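Local coordinates for putative dehydrogenase (Amycolatopsis orientalis, PDB 5A9T), which acts as an imine reductase that uses NADPH to reduce imines, yielding chiral amines, at residues Ser237-Val242 with Phe277-Tyr282; Thr244-Ile249 with Arg264-Leu269; Asp270-Ala275 with Tyr283-Leu288. All blocks are in the same frame, centred on the assembly; numbering follows the deposited sequence.

Interaction 1. Residues Ser237-Val242 with Phe277-Tyr282; sequences SLEMNV and FGESSY. With YLG ((1R)-1-methyl-1,2,3,4-tetrahydroisoquinoline), chain B.
The Tyr-282 ring meets Asn-241 at its edge, Asn-241 CB lying in the ring plane 3.8 Å from Tyr-282 CD2, while one face lies over the bound (1R)-1-methyl-1,2,3,4-tetrahydroisoquinoline. YLG C11 sits over the ring centre and comes within 3.6 Å of Tyr-282 CD1. With CG anti to the backbone N (chi1 -178°), the ring is laid against the aromatic ring of the ligand, and its hydroxyl is held by Asn-183 of the second subunit. Leu-238 CD1 lies 3.7 Å from the backbone oxygen Tyr-282 O, its CB resting near Phe-277 O. The backbones are sewn together where the helix begins: Leu-238 N donates to Ser-280 O at 2.8 Å, almost head-on, and Glu-239 N reaches Gly-278 O at 2.9 Å on a lone pair in the carbonyl plane. A type I turn from Phe-277 to Ser-280 presents both carbonyls, so they occupy N-H groups of the first helical turn. Ser-237 OG takes Met-240 N at 3.2 Å, and Ser-237 N returns a weak bond to Met-240 SD. The result is a capping box reinforced by a beta turn, and the same two segments supply Asn-241 and Tyr-282 to the amine pocket at the subunit interface.

Interaction 2. Residues Thr244-Ile249 with Arg264-Leu269; sequences TLKHII and RNKELL
Lys-266 NZ is held in a salt bridge by Asp-270 OD2, one turn further along its own helix, and on the way there the lysine chain lies against Lys-246 and Ile-249 of the facing helix. Its CG is swung away from the backbone N to lie beside the carbonyl carbon (chi1 176°), and the bend at chi3 (103°), followed by another at chi4, folds the ammonium back to the carboxylate. The aliphatic middle does the touching: Lys-266 CD rests 3.8 Å from Lys-246 CG, the two chains meeting at a slant, and 4.0 Å from Ile-249 CD1, whose side chain runs nearly perpendicular to it. The two ammonium nitrogens, Lys-246 NZ and Lys-266 NZ, stand 5.0 Å apart, a like-charge proximity that Asp-270 is likely to ease. Were Lys-266 cut back to an alanine, Asp-270 would probably lose its charged mate here and a gap would be likely to open beside Ile-249 CD1 and Lys-246 CG.

Further in, Leu-245 faces the opposing backbone. Leu-245 CD1 touches Leu-269 CD1 at 3.7 Å and also the backbone Lys-266 N, while the other methyl, CD2, meets Asn-265 CB at 4.0 Å. Leu-245 crosses both Asn-265 and Leu-269 at about a right angle.

The axes of the two segments approach to 9.7 Å and run nearly antiparallel, 161° between their directions, which makes helices 238-255 and 260-274 a helical hairpin. Near its turn, Pro-262 continues the packing against Leu-245 and Ile-249. Tyr-179 of the second subunit packs on Leu-245, and His-247 NE2 is hydrogen-bonded to Gly-97 O of that subunit, placing the hairpin in the dimer interface.

Interaction 3. Residues Asp270-Ala275 with Tyr283-Leu288; sequences DRAVAA and YSVIEL
The last turns of helix 260-274 face a 3-10 segment, 283-288, and come nearest at Ala-272 and Val-285, whose CA atoms are 5.9 Å apart. The first segment keeps alpha-helical bonds, such as Ala-275 N to Arg-271 O at 3.0 Å, whereas the second closes tighter turns, such as Glu-287 N to Ser-284 O at 2.8 Å. Leu-288 carries most of the contact. Its two methyls split between alanines one turn apart: CD1 lies 3.7 Å from Ala-272 CB, and CD2 sits 3.9 Å from Ala-275 CB. Ala-272 CB also approaches Val-285 CG2, more loosely, at 4.3 Å. Arg-271, its chain extended from CG to NE, slides past Leu-288 in the opposite direction, which brings Leu-288 CB over one guanidinium face toward the rim. Arg-271 NH2 is hydrogen-bonded elsewhere, and NH1 makes salt bridges to Glu-260 and Asp-258 of the second subunit. Tyr-283, which starts the 3-10 segment, lines the pocket for (1R)-1-methyl-1,2,3,4-tetrahydroisoquinoline. Besides helix 260-274, this segment packs through Ser-284 on Leu-238 of helix 238-255, through Tyr-283 on helix 199-228, and through Val-285 on Leu-186 of the second subunit.

How the interactions relate
Following the chain, residues 237-242 open interaction 1 at the start of helix 238-255, and residues 244-249 open interaction 2 about two turns later on the same helix. Interaction 2 closes first, at 264-269 in helix 260-274, and so lies wholly within the loop of interaction 1. Residues 270-275 then open interaction 3 before interaction 1 closes at 277-282; interaction 3 closes last, at 283-288, so these two cross. Leu-269 bridges interactions 1 and 2, packing on Val-242, Asn-241 and Tyr-282. A probable hydrogen bond from Phe-277 N to Ala-272 O links interactions 1 and 3. Together they tie the two final helices to the C-terminal tail, all within the reductive aminase-like C-terminal domain and against the second subunit.

Interaction 1. Residues Ser237-Val242 with Phe277-Tyr282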
loop_
_atom_site.group_PDB
_atom_site.type_symbol
_atom_site.label_atom_id
_atom_site.label_comp_id
_atom_site.label_asym_id
_atom_site.label_seq_id
_atom_site.Cartn_x
_atom_site.Cartn_y
_atom_site.Cartn_z
ATOM N N SER A 237 3.810 -8.390 19.033
ATOM C CA SER A 237 4.277 -7.173 19.505
ATOM C C SER A 237 5.148 -6.443 18.466
ATOM O O SER A 237 5.646 -7.020 17.516
ATOM C CB SER A 237 5.187 -7.348 20.735
ATOM O OG SER A 237 6.411 -8.008 20.387
ATOM N N LEU A 238 5.327 -5.157 18.708
ATOM C CA LEU A 238 6.155 -4.327 17.916
ATOM C C LEU A 238 7.559 -4.881 17.880
ATOM O O LEU A 238 8.176 -4.971 16.815
ATOM C CB LEU A 238 6.079 -2.906 18.405
ATOM C CG LEU A 238 6.828 -1.838 17.599
ATOM C CD1 LEU A 238 6.115 -0.508 17.680
ATOM C CD2 LEU A 238 8.279 -1.705 18.021
ATOM N N GLU A 239 8.115 -5.195 19.063
ATOM C CA GLU A 239 9.467 -5.733 18.995
ATOM C C GLU A 239 9.587 -7.032 18.218
ATOM O O GLU A 239 10.665 -7.329 17.591
ATOM C CB GLU A 239 10.013 -5.783 20.444
ATOM C CG GLU A 239 9.407 -6.885 21.290
ATOM C CD GLU A 239 9.618 -6.715 22.829
ATOM O OE1 GLU A 239 10.360 -5.807 23.264
ATOM O OE2 GLU A 239 8.967 -7.473 23.587
ATOM N N MET A 240 8.612 -7.940 18.103
ATOM C CA MET A 240 8.660 -9.114 17.285
ATOM C C MET A 240 8.876 -8.788 15.801
ATOM O O MET A 240 9.497 -9.487 15.073
ATOM C CB MET A 240 7.474 -10.024 17.464
ATOM C CG MET A 240 7.468 -10.683 18.848
ATOM S SD MET A 240 5.838 -11.348 19.253
ATOM C CE MET A 240 5.608 -12.470 17.911
ATOM N N ASN A 241 8.333 -7.685 15.391
ATOM C CA ASN A 241 8.495 -7.150 14.029
ATOM C C ASN A 241 9.862 -6.639 13.742
ATOM O O ASN A 241 10.252 -6.668 12.544
ATOM C CB ASN A 241 7.394 -6.100 13.752
ATOM C CG ASN A 241 6.036 -6.703 13.628
ATOM O OD1 ASN A 241 5.273 -6.739 14.658
ATOM N ND2 ASN A 241 5.726 -7.234 12.553
ATOM N N VAL A 242 10.593 -6.227 14.756
ATOM C CA VAL A 242 12.014 -5.836 14.507
ATOM C C VAL A 242 12.691 -7.095 14.053
ATOM O O VAL A 242 13.549 -7.050 13.085
ATOM C CB VAL A 242 12.611 -5.282 15.815
ATOM C CG1 VAL A 242 14.209 -5.230 15.692
ATOM C CG2 VAL A 242 12.102 -3.922 16.168
ATOM N N PHE A 277 7.437 1.279 23.594
ATOM C CA PHE A 277 6.360 0.628 22.898
ATOM C C PHE A 277 6.647 -0.748 22.426
ATOM O O PHE A 277 5.853 -1.396 21.769
ATOM C CB PHE A 277 5.992 1.517 21.651
ATOM C CG PHE A 277 5.394 2.821 21.999
ATOM C CD1 PHE A 277 4.005 2.917 22.374
ATOM C CD2 PHE A 277 6.149 3.982 21.961
ATOM C CE1 PHE A 277 3.446 4.155 22.730
ATOM C CE2 PHE A 277 5.582 5.195 22.285
ATOM C CZ PHE A 277 4.224 5.280 22.628
ATOM N N GLY A 278 7.801 -1.335 22.812
ATOM C CA GLY A 278 8.107 -2.642 22.312
ATOM C C GLY A 278 7.124 -3.770 22.540
ATOM O O GLY A 278 7.039 -4.679 21.729
ATOM N N GLU A 279 6.446 -3.769 23.704
ATOM C CA GLU A 279 5.487 -4.851 23.972
ATOM C C GLU A 279 4.056 -4.529 23.579
ATOM O O GLU A 279 3.154 -5.392 23.764
ATOM C CB GLU A 279 5.478 -5.119 25.524
ATOM C CG GLU A 279 6.901 -5.421 26.009
ATOM C CD GLU A 279 6.966 -5.758 27.506
ATOM O OE1 GLU A 279 6.008 -6.335 28.016
ATOM O OE2 GLU A 279 7.991 -5.448 28.164
ATOM N N SER A 280 3.872 -3.320 23.033
ATOM C CA SER A 280 2.598 -2.950 22.411
ATOM C C SER A 280 2.509 -3.529 21.018
ATOM O O SER A 280 3.458 -4.109 20.511
ATOM C CB SER A 280 2.478 -1.452 22.363
ATOM O OG SER A 280 2.481 -0.914 23.661
ATOM N N SER A 281 1.363 -3.317 20.313
ATOM C CA SER A 281 1.294 -3.858 18.953
ATOM C C SER A 281 2.094 -2.934 18.000
ATOM O O SER A 281 2.486 -1.837 18.368
ATOM C CB SER A 281 -0.183 -3.836 18.513
ATOM O OG SER A 281 -0.575 -2.456 18.289
ATOM N N TYR A 282 2.263 -3.425 16.790
ATOM C CA TYR A 282 3.010 -2.712 15.753
ATOM C C TYR A 282 2.489 -1.309 15.603
ATOM O O TYR A 282 3.191 -0.343 15.436
ATOM C CB TYR A 282 2.853 -3.481 14.437
ATOM C CG TYR A 282 3.649 -2.800 13.340
ATOM C CD1 TYR A 282 3.142 -1.756 12.581
ATOM C CD2 TYR A 282 4.933 -3.243 13.037
ATOM C CE1 TYR A 282 3.894 -1.095 11.649
ATOM C CE2 TYR A 282 5.673 -2.623 12.089
ATOM C CZ TYR A 282 5.202 -1.493 11.419
ATOM O OH TYR A 282 5.999 -0.903 10.465
HETATM C C4 YLG B . 4.067 -8.004 8.740
HETATM C C14 YLG B . 3.544 -6.833 9.285
HETATM C C5 YLG B . 2.727 -6.761 10.451
HETATM C C6 YLG B . 2.187 -5.617 10.975
HETATM C C11 YLG B . 2.528 -4.492 10.269
HETATM C C8 YLG B . 0.823 -8.270 11.076
HETATM C C10 YLG B . 2.345 -7.962 11.205
HETATM C C12 YLG B . 3.335 -4.517 9.103
HETATM C C13 YLG B . 3.892 -5.678 8.584
HETATM N N2 YLG B . 3.159 -9.093 10.748
HETATM C C3 YLG B . 3.442 -9.322 9.352
#

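Interaction 2. Residues Thr244-Ile249 with Arg264-Leu269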
loop_
_atom_site.group_PDB
_atom_site.type_symbol
_atom_site.label_atom_id
_atom_site.label_comp_id
_atom_site.label_asym_id
_atom_site.label_seq_id
_atom_site.Cartn_x
_atom_site.Cartn_y
_atom_site.Cartn_z
ATOM N N THR A 244 11.466 -9.662 12.282
ATOM C CA THR A 244 11.043 -9.970 10.917
ATOM C C THR A 244 11.844 -9.013 9.954
ATOM O O THR A 244 12.312 -9.467 8.946
ATOM C CB THR A 244 9.527 -9.686 10.750
ATOM O OG1 THR A 244 8.863 -10.479 11.773
ATOM C CG2 THR A 244 9.074 -10.077 9.486
ATOM N N LEU A 245 12.013 -7.775 10.310
ATOM C CA LEU A 245 12.726 -6.828 9.481
ATOM C C LEU A 245 14.213 -7.207 9.389
ATOM O O LEU A 245 14.803 -7.045 8.321
ATOM C CB LEU A 245 12.549 -5.404 9.899
ATOM C CG LEU A 245 11.235 -4.766 9.366
ATOM C CD1 LEU A 245 10.805 -3.621 10.205
ATOM C CD2 LEU A 245 11.369 -4.432 7.878
ATOM N N LYS A 246 14.762 -7.614 10.537
ATOM C CA LYS A 246 16.202 -8.118 10.458
ATOM C C LYS A 246 16.319 -9.243 9.448
ATOM O O LYS A 246 17.341 -9.285 8.637
ATOM C CB LYS A 246 16.651 -8.523 11.918
ATOM C CG LYS A 246 16.903 -7.396 12.810
ATOM C CD LYS A 246 17.270 -7.914 14.225
ATOM C CE LYS A 246 17.764 -6.709 14.975
ATOM N NZ LYS A 246 18.035 -6.882 16.417
ATOM N N HIS A 247 15.353 -10.162 9.384
ATOM C CA HIS A 247 15.284 -11.230 8.456
ATOM C C HIS A 247 15.225 -10.723 6.983
ATOM O O HIS A 247 15.908 -11.216 6.028
ATOM C CB HIS A 247 14.152 -12.162 8.829
ATOM C CG HIS A 247 14.413 -13.516 8.380
ATOM N ND1 HIS A 247 15.230 -14.383 9.094
ATOM C CD2 HIS A 247 14.097 -14.141 7.216
ATOM C CE1 HIS A 247 15.392 -15.493 8.392
ATOM N NE2 HIS A 247 14.683 -15.385 7.276
ATOM N N ILE A 248 14.319 -9.745 6.769
ATOM C CA ILE A 248 14.162 -9.169 5.467
ATOM C C ILE A 248 15.490 -8.582 5.004
ATOM O O ILE A 248 15.870 -8.680 3.804
ATOM C CB ILE A 248 13.011 -8.127 5.414
ATOM C CG1 ILE A 248 11.726 -8.889 5.668
ATOM C CG2 ILE A 248 13.056 -7.317 4.125
ATOM C CD1 ILE A 248 10.609 -7.904 6.017
ATOM N N ILE A 249 16.132 -7.890 5.903
ATOM C CA ILE A 249 17.461 -7.213 5.600
ATOM C C ILE A 249 18.422 -8.296 5.250
ATOM O O ILE A 249 19.177 -8.137 4.261
ATOM C CB ILE A 249 17.933 -6.370 6.786
ATOM C CG1 ILE A 249 17.029 -5.186 7.033
ATOM C CG2 ILE A 249 19.370 -5.895 6.643
ATOM C CD1 ILE A 249 17.149 -4.520 8.369
ATOM N N ARG A 264 15.483 1.413 7.147
ATOM C CA ARG A 264 14.742 2.592 7.634
ATOM C C ARG A 264 13.465 2.168 8.352
ATOM O O ARG A 264 13.077 2.808 9.336
ATOM C CB ARG A 264 14.417 3.593 6.530
ATOM C CG ARG A 264 15.637 4.397 5.924
ATOM C CD ARG A 264 16.747 4.805 6.901
ATOM N NE ARG A 264 17.825 5.632 6.244
ATOM C CZ ARG A 264 18.987 5.164 5.757
ATOM N N ASN A 265 12.781 1.121 7.841
ATOM C CA ASN A 265 11.588 0.601 8.553
ATOM C C ASN A 265 11.990 0.010 9.869
ATOM O O ASN A 265 11.227 0.284 10.846
ATOM C CB ASN A 265 10.900 -0.421 7.669
ATOM C CG ASN A 265 10.143 0.204 6.531
ATOM O OD1 ASN A 265 9.691 1.375 6.593
ATOM N ND2 ASN A 265 9.912 -0.553 5.467
ATOM N N LYS A 266 13.102 -0.678 9.974
ATOM C CA LYS A 266 13.560 -1.164 11.249
ATOM C C LYS A 266 13.907 0.039 12.165
ATOM O O LYS A 266 13.492 0.113 13.318
ATOM C CB LYS A 266 14.720 -2.062 11.080
ATOM C CG LYS A 266 15.296 -2.518 12.400
ATOM C CD LYS A 266 16.202 -3.702 12.188
ATOM C CE LYS A 266 17.616 -3.228 12.261
ATOM N NZ LYS A 266 17.967 -2.750 13.634
ATOM N N GLU A 267 14.511 1.064 11.652
ATOM C CA GLU A 267 14.757 2.231 12.535
ATOM C C GLU A 267 13.525 2.886 13.101
ATOM O O GLU A 267 13.630 3.408 14.244
ATOM C CB GLU A 267 15.532 3.328 11.761
ATOM C CG GLU A 267 16.978 2.899 11.605
ATOM C CD GLU A 267 17.795 3.756 10.609
ATOM O OE1 GLU A 267 17.235 4.690 10.033
ATOM O OE2 GLU A 267 18.966 3.383 10.389
ATOM N N LEU A 268 12.424 2.964 12.380
ATOM C CA LEU A 268 11.211 3.495 12.943
ATOM C C LEU A 268 10.831 2.661 14.156
ATOM O O LEU A 268 10.389 3.293 15.170
ATOM C CB LEU A 268 9.935 3.575 12.083
ATOM C CG LEU A 268 10.057 4.479 10.829
ATOM C CD1 LEU A 268 9.036 4.163 9.713
ATOM C CD2 LEU A 268 9.963 5.960 11.259
ATOM N N LEU A 269 11.020 1.332 14.085
ATOM C CA LEU A 269 10.691 0.426 15.199
ATOM C C LEU A 269 11.645 0.578 16.357
ATOM O O LEU A 269 11.256 0.496 17.515
ATOM C CB LEU A 269 10.528 -1.004 14.757
ATOM C CG LEU A 269 9.472 -1.245 13.632
ATOM C CD1 LEU A 269 9.279 -2.703 13.482
ATOM C CD2 LEU A 269 8.203 -0.538 13.909
#

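Interaction 3. Residues Asp270-Ala275 with Tyr283-Leu288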
loop_
_atom_site.group_PDB
_atom_site.type_symbol
_atom_site.label_atom_id
_atom_site.label_comp_id
_atom_site.label_asym_id
_atom_site.label_seq_id
_atom_site.Cartn_x
_atom_site.Cartn_y
_atom_site.Cartn_z
ATOM N N ASP A 270 12.911 0.680 16.069
ATOM C CA ASP A 270 13.909 0.942 17.163
ATOM C C ASP A 270 13.582 2.219 17.943
ATOM O O ASP A 270 13.633 2.209 19.222
ATOM C CB ASP A 270 15.251 1.142 16.446
ATOM C CG ASP A 270 15.847 -0.180 15.831
ATOM O OD1 ASP A 270 15.488 -1.347 16.242
ATOM O OD2 ASP A 270 16.732 -0.027 14.894
ATOM N N ARG A 271 13.149 3.273 17.298
ATOM C CA ARG A 271 12.708 4.535 17.975
ATOM C C ARG A 271 11.555 4.245 18.961
ATOM O O ARG A 271 11.481 4.716 20.108
ATOM C CB ARG A 271 12.282 5.587 16.922
ATOM C CG ARG A 271 12.051 7.055 17.306
ATOM C CD ARG A 271 11.758 7.849 16.015
ATOM N NE ARG A 271 10.943 9.008 16.351
ATOM C CZ ARG A 271 10.162 9.708 15.506
ATOM N NH1 ARG A 271 10.018 9.429 14.151
ATOM N NH2 ARG A 271 9.497 10.720 16.036
ATOM N N ALA A 272 10.604 3.462 18.507
ATOM C CA ALA A 272 9.473 3.077 19.296
ATOM C C ALA A 272 9.836 2.170 20.440
ATOM O O ALA A 272 9.274 2.400 21.554
ATOM C CB ALA A 272 8.449 2.366 18.375
ATOM N N VAL A 273 10.749 1.221 20.266
ATOM C CA VAL A 273 11.153 0.320 21.343
ATOM C C VAL A 273 11.906 1.209 22.408
ATOM O O VAL A 273 11.610 1.106 23.628
ATOM C CB VAL A 273 12.043 -0.825 20.870
ATOM C CG1 VAL A 273 12.686 -1.552 22.066
ATOM C CG2 VAL A 273 11.253 -1.869 20.082
ATOM N N ALA A 274 12.712 2.175 21.930
ATOM C CA ALA A 274 13.358 3.128 22.938
ATOM C C ALA A 274 12.382 3.984 23.716
ATOM O O ALA A 274 12.672 4.353 24.864
ATOM C CB ALA A 274 14.360 4.059 22.256
ATOM N N ALA A 275 11.298 4.417 23.111
ATOM C CA ALA A 275 10.248 5.131 23.754
ATOM C C ALA A 275 9.317 4.296 24.611
ATOM O O ALA A 275 8.371 4.876 25.083
ATOM C CB ALA A 275 9.446 5.944 22.735
ATOM N N TYR A 283 1.150 -1.190 15.615
ATOM C CA TYR A 283 0.426 0.047 15.259
ATOM C C TYR A 283 0.653 1.171 16.229
ATOM O O TYR A 283 0.466 2.315 15.894
ATOM C CB TYR A 283 -1.076 -0.283 15.081
ATOM C CG TYR A 283 -1.262 -1.442 14.186
ATOM C CD1 TYR A 283 -1.051 -1.341 12.797
ATOM C CD2 TYR A 283 -1.495 -2.728 14.683
ATOM C CE1 TYR A 283 -1.091 -2.460 11.991
ATOM C CE2 TYR A 283 -1.534 -3.845 13.834
ATOM C CZ TYR A 283 -1.324 -3.699 12.519
ATOM O OH TYR A 283 -1.386 -4.765 11.685
ATOM N N SER A 284 1.179 0.848 17.456
ATOM C CA SER A 284 1.563 1.846 18.401
ATOM C C SER A 284 2.663 2.823 17.927
ATOM O O SER A 284 2.758 3.919 18.461
ATOM C CB SER A 284 2.003 1.225 19.708
ATOM O OG SER A 284 3.247 0.566 19.566
ATOM N N VAL A 285 3.354 2.413 16.865
ATOM C CA VAL A 285 4.387 3.307 16.234
ATOM C C VAL A 285 3.800 4.623 15.836
ATOM O O VAL A 285 4.457 5.647 15.883
ATOM C CB VAL A 285 5.085 2.559 15.109
ATOM C CG1 VAL A 285 4.202 2.447 13.885
ATOM C CG2 VAL A 285 6.371 3.252 14.749
ATOM N N ILE A 286 2.463 4.664 15.543
ATOM C CA ILE A 286 1.845 5.890 15.216
ATOM C C ILE A 286 1.942 6.965 16.322
ATOM O O ILE A 286 1.922 8.196 16.068
ATOM C CB ILE A 286 0.364 5.729 14.778
ATOM C CG1 ILE A 286 -0.198 6.998 14.023
ATOM C CG2 ILE A 286 -0.527 5.384 15.990
ATOM C CD1 ILE A 286 -1.626 6.743 13.535
ATOM N N GLU A 287 2.044 6.532 17.594
ATOM C CA GLU A 287 2.097 7.548 18.676
ATOM C C GLU A 287 3.301 8.420 18.733
ATOM O O GLU A 287 3.140 9.579 19.151
ATOM C CB GLU A 287 1.995 6.790 19.991
ATOM C CG GLU A 287 0.661 6.198 20.215
ATOM C CD GLU A 287 -0.446 7.228 20.350
ATOM O OE1 GLU A 287 -0.236 8.252 21.092
ATOM O OE2 GLU A 287 -1.493 7.014 19.731
ATOM N N LEU A 288 4.377 7.975 18.165
ATOM C CA LEU A 288 5.599 8.817 17.989
ATOM C C LEU A 288 5.323 9.903 16.964
ATOM O O LEU A 288 6.161 10.811 16.849
ATOM C CB LEU A 288 6.723 7.949 17.431
ATOM C CG LEU A 288 7.307 6.765 18.165
ATOM C CD1 LEU A 288 8.025 5.829 17.177
ATOM C CD2 LEU A 288 8.218 7.301 19.252
#